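Local structure of conserved hypothetical protein (Bacteroides thetaiotaomicron, 2FB0) at residues 30-33 with 34-37; 67-71 with 72-76. The protein is of unknown function but, as a member of the antibiotic biosynthesis monooxygenase family, may be an oxidoreductase. All coordinates share one frame; numbering follows the deposited sequence.

In the fold
Both contacts are local and lie near the surface, on the helical side of the antiparallel sheet. Contact 1 is the exit from helix 18-32 toward strand 38-46; contact 2 is the bend between helices 62-68 and 72-84. Each has one buried residue among those that touch, S32 in the first and H68 in the second. Contact 1 is held by backbone hydrogen bonds with aliphatic chains laid over carbonyl oxygens, whereas contact 2 adds a capping threonine and an aromatic cluster. They meet at E35, whose OE2 probably accepts hydrogen bonds from H68 ND1 at 2.6 Å and from H73 NE2 at 2.7 Å; C31 CB also packs on H73 CD2.

Contact 1 of 2, residues 30-33 with 34-37; sequences ACSL and KEEG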
# COMPACT_ATOMS: atom_id res chain seq x y z
N ALA A 30 -14.63 -0.21 5.93
CA ALA A 30 -15.45 0.05 7.12
C ALA A 30 -15.95 -1.24 7.78
O ALA A 30 -15.94 -1.35 9.00
CB ALA A 30 -16.63 1.01 6.78
N CYS A 31 -16.37 -2.22 6.97
CA CYS A 31 -16.85 -3.50 7.49
C CYS A 31 -15.75 -4.32 8.17
O CYS A 31 -15.94 -4.85 9.27
CB CYS A 31 -17.47 -4.35 6.37
SG CYS A 31 -19.02 -3.75 5.73
N SER A 32 -14.60 -4.42 7.50
CA SER A 32 -13.50 -5.25 7.99
C SER A 32 -12.90 -4.70 9.30
O SER A 32 -12.55 -5.48 10.18
CB SER A 32 -12.42 -5.40 6.92
OG SER A 32 -13.00 -5.81 5.68
N LEU A 33 -12.80 -3.38 9.40
CA LEU A 33 -12.31 -2.72 10.63
C LEU A 33 -13.12 -3.01 11.90
O LEU A 33 -12.61 -2.85 13.01
CB LEU A 33 -12.20 -1.21 10.43
CG LEU A 33 -11.05 -0.71 9.57
CD1 LEU A 33 -11.21 0.78 9.35
CD2 LEU A 33 -9.68 -1.03 10.20
N LYS A 34 -14.38 -3.45 11.72
CA LYS A 34 -15.23 -3.84 12.84
C LYS A 34 -14.89 -5.25 13.32
O LYS A 34 -15.34 -5.66 14.39
CB LYS A 34 -16.71 -3.78 12.46
CG LYS A 34 -17.26 -2.39 12.25
CD LYS A 34 -18.70 -2.45 11.77
CE LYS A 34 -19.27 -1.06 11.52
NZ LYS A 34 -20.68 -1.15 11.02
N GLU A 35 -14.13 -5.99 12.53
CA GLU A 35 -13.70 -7.33 12.91
C GLU A 35 -12.56 -7.23 13.94
O GLU A 35 -11.62 -6.47 13.77
CB GLU A 35 -13.25 -8.14 11.69
CG GLU A 35 -14.35 -8.45 10.67
CD GLU A 35 -13.81 -9.20 9.46
OE1 GLU A 35 -13.19 -10.26 9.64
OE2 GLU A 35 -14.01 -8.72 8.33
N GLU A 36 -12.67 -8.03 15.00
CA GLU A 36 -11.77 -7.93 16.14
C GLU A 36 -10.31 -8.23 15.74
O GLU A 36 -9.39 -7.52 16.16
CB GLU A 36 -12.27 -8.86 17.26
CG GLU A 36 -11.58 -8.72 18.62
CD GLU A 36 -11.75 -7.34 19.24
OE1 GLU A 36 -12.75 -6.63 18.92
OE2 GLU A 36 -10.88 -6.97 20.07
N GLY A 37 -10.12 -9.25 14.90
CA GLY A 37 -8.78 -9.65 14.45
C GLY A 37 -8.21 -8.79 13.32
O GLY A 37 -7.10 -9.02 12.88
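E35 N donates to S32 O at 2.9 Å, and K34 N to C31 O at 3.2 Å, two successive bonds that each reach back three residues. The first is reasonably straight, with an N-H...O angle of 152°, and it closes a type I beta turn from S32 to E35.

The side chain of E35 then folds back along the turn it has just closed. Its CB lies 3.1 Å from S32 O, and CG follows over the same oxygen. With CG anti to its own carbonyl carbon (chi1 -65°) and the chain extended beyond, the carboxylate is carried alongside S32, where OE2 comes within 3.5 Å of S32 CA and also approaches CB. The polar partners of this oxygen are outside the turn: OE2 probably accepts hydrogen bonds from H68 and H73, so one carboxylate oxygen would join the turn to both histidines. S32 OG, for its part, bonds back to L28 O within the helix.

K34 lies along the outside of the last helical turn. Its CB rests 3.5 Å from C31 O, and its CG is 3.7 Å from A30 O, while the straight chain leads the amine away from the turn. The C31 side chain touches H73 and Y77 of helix 72-84, and L33 packs on Y41 of strand 38-46, which S32 touches as well. Taken together, this is the C-terminal end of a helix unwinding through a type I turn, here on the connection from helix 18-32 to strand 38-46 in the ferredoxin-like alpha/beta fold of dimeric alpha-beta barrel proteins.

Contact 2 of 2, residues 67-71 with 72-76; sequences AHEKT and AHFAQ. With ACT (acetate ion), chain B.
T71 and F74 meet in an N-cap: T71 OG1 accepts from F74 N at 3.3 Å at the start of helix 72-84. The same hydroxyl donates to H68 O at 2.7 Å, in the plane of that carbonyl, which also accepts from T71 N. T71 OG1 sits between its backbone N and carbonyl carbon (chi1 64°), a position from which it can bridge the end of one helix and the beginning of the next. T71 O receives A75 N in an almost straight bond, the first full turn of the new helix.

The aromatic contacts gather around H68. F74 turns its edge toward the H68 face in an offset edge-to-face pair, with centroids 5.1 Å apart and planes at 71°. H73 meets H68 rim to rim, and the outside partner of both is probably E35 of 34-37. H68 also meets the ring of W59.

Two CH-pi contacts come from the preceding segment. E69 CA lies over one face of F74, 3.9 Å from the ring centroid, and the E69 side chain runs on beside the phenyl, its CG reaching CZ. T71 CB similarly covers a face of H73, where T71 OG1 also lies over the ring centre.

An acetate, probably from the crystallisation liquor, lies at the NE2 edge of H68, in the ring plane, and is also bonded to Y41 OH. ACT C lies 3.5 Å from F74 CE2, in the plane of the phenyl ring at its edge. ACT O accepts a hydrogen bond from H68 NE2 at 2.8 Å, nearly linear at 174°.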
# COMPACT_ATOMS: atom_id res chain seq x y z
N ALA A 67 -11.34 -16.55 8.86
CA ALA A 67 -12.71 -16.20 9.25
C ALA A 67 -13.23 -14.97 8.48
O ALA A 67 -14.39 -14.96 8.06
CB ALA A 67 -12.81 -15.97 10.78
N HIS A 68 -12.39 -13.95 8.30
CA HIS A 68 -12.75 -12.78 7.48
C HIS A 68 -13.22 -13.18 6.08
O HIS A 68 -14.21 -12.66 5.57
CB HIS A 68 -11.53 -11.85 7.38
CG HIS A 68 -11.66 -10.77 6.34
ND1 HIS A 68 -12.57 -9.74 6.44
CD2 HIS A 68 -10.93 -10.53 5.22
CE1 HIS A 68 -12.41 -8.92 5.41
NE2 HIS A 68 -11.42 -9.37 4.66
N GLU A 69 -12.51 -14.13 5.49
CA GLU A 69 -12.77 -14.57 4.12
C GLU A 69 -14.04 -15.41 3.99
O GLU A 69 -14.48 -15.70 2.88
CB GLU A 69 -11.54 -15.29 3.56
CG GLU A 69 -10.37 -14.33 3.33
CD GLU A 69 -9.05 -15.05 3.13
OE1 GLU A 69 -8.95 -16.25 3.48
OE2 GLU A 69 -8.10 -14.39 2.65
N LYS A 70 -14.64 -15.77 5.13
CA LYS A 70 -15.90 -16.51 5.16
C LYS A 70 -17.10 -15.61 5.47
O LYS A 70 -18.24 -16.08 5.49
CB LYS A 70 -15.85 -17.65 6.19
CG LYS A 70 -14.99 -18.84 5.80
CD LYS A 70 -14.99 -19.87 6.95
CE LYS A 70 -14.11 -21.10 6.65
NZ LYS A 70 -12.65 -20.89 6.94
N THR A 71 -16.85 -14.32 5.72
CA THR A 71 -17.94 -13.40 6.04
C THR A 71 -18.75 -13.00 4.81
O THR A 71 -18.25 -13.04 3.67
CB THR A 71 -17.45 -12.11 6.75
OG1 THR A 71 -16.61 -11.37 5.87
CG2 THR A 71 -16.70 -12.43 8.05
N ALA A 72 -20.00 -12.61 5.06
CA ALA A 72 -20.91 -12.10 4.04
C ALA A 72 -20.40 -10.80 3.41
O ALA A 72 -20.44 -10.66 2.18
CB ALA A 72 -22.31 -11.90 4.64
N HIS A 73 -19.91 -9.87 4.24
CA HIS A 73 -19.39 -8.60 3.71
C HIS A 73 -18.17 -8.79 2.79
O HIS A 73 -18.05 -8.09 1.78
CB HIS A 73 -19.14 -7.54 4.81
CG HIS A 73 -18.10 -7.91 5.84
ND1 HIS A 73 -18.42 -8.36 7.10
CD2 HIS A 73 -16.74 -7.85 5.80
CE1 HIS A 73 -17.31 -8.58 7.79
NE2 HIS A 73 -16.28 -8.28 7.02
N PHE A 74 -17.30 -9.75 3.12
CA PHE A 74 -16.19 -10.12 2.25
C PHE A 74 -16.70 -10.61 0.90
O PHE A 74 -16.33 -10.07 -0.14
CB PHE A 74 -15.30 -11.18 2.90
CG PHE A 74 -14.16 -11.64 2.02
CD1 PHE A 74 -14.28 -12.78 1.23
CD2 PHE A 74 -12.96 -10.92 1.98
CE1 PHE A 74 -13.22 -13.20 0.41
CE2 PHE A 74 -11.90 -11.33 1.18
CZ PHE A 74 -12.03 -12.48 0.38
N ALA A 75 -17.56 -11.63 0.92
CA ALA A 75 -18.13 -12.18 -0.33
C ALA A 75 -18.83 -11.09 -1.16
O ALA A 75 -18.64 -11.02 -2.37
CB ALA A 75 -19.07 -13.35 -0.03
N GLN A 76 -19.61 -10.25 -0.49
CA GLN A 76 -20.38 -9.19 -1.16
C GLN A 76 -19.45 -8.19 -1.86
O GLN A 76 -19.55 -8.01 -3.08
CB GLN A 76 -21.30 -8.50 -0.13
CG GLN A 76 -21.98 -7.20 -0.57
CD GLN A 76 -22.81 -6.55 0.56
OE1 GLN A 76 -22.81 -7.02 1.70
NE2 GLN A 76 -23.50 -5.45 0.24
C ACT B . -9.45 -8.93 1.71
O ACT B . -10.35 -8.33 2.34
OXT ACT B . -8.91 -9.92 2.27
CH3 ACT B . -9.03 -8.51 0.34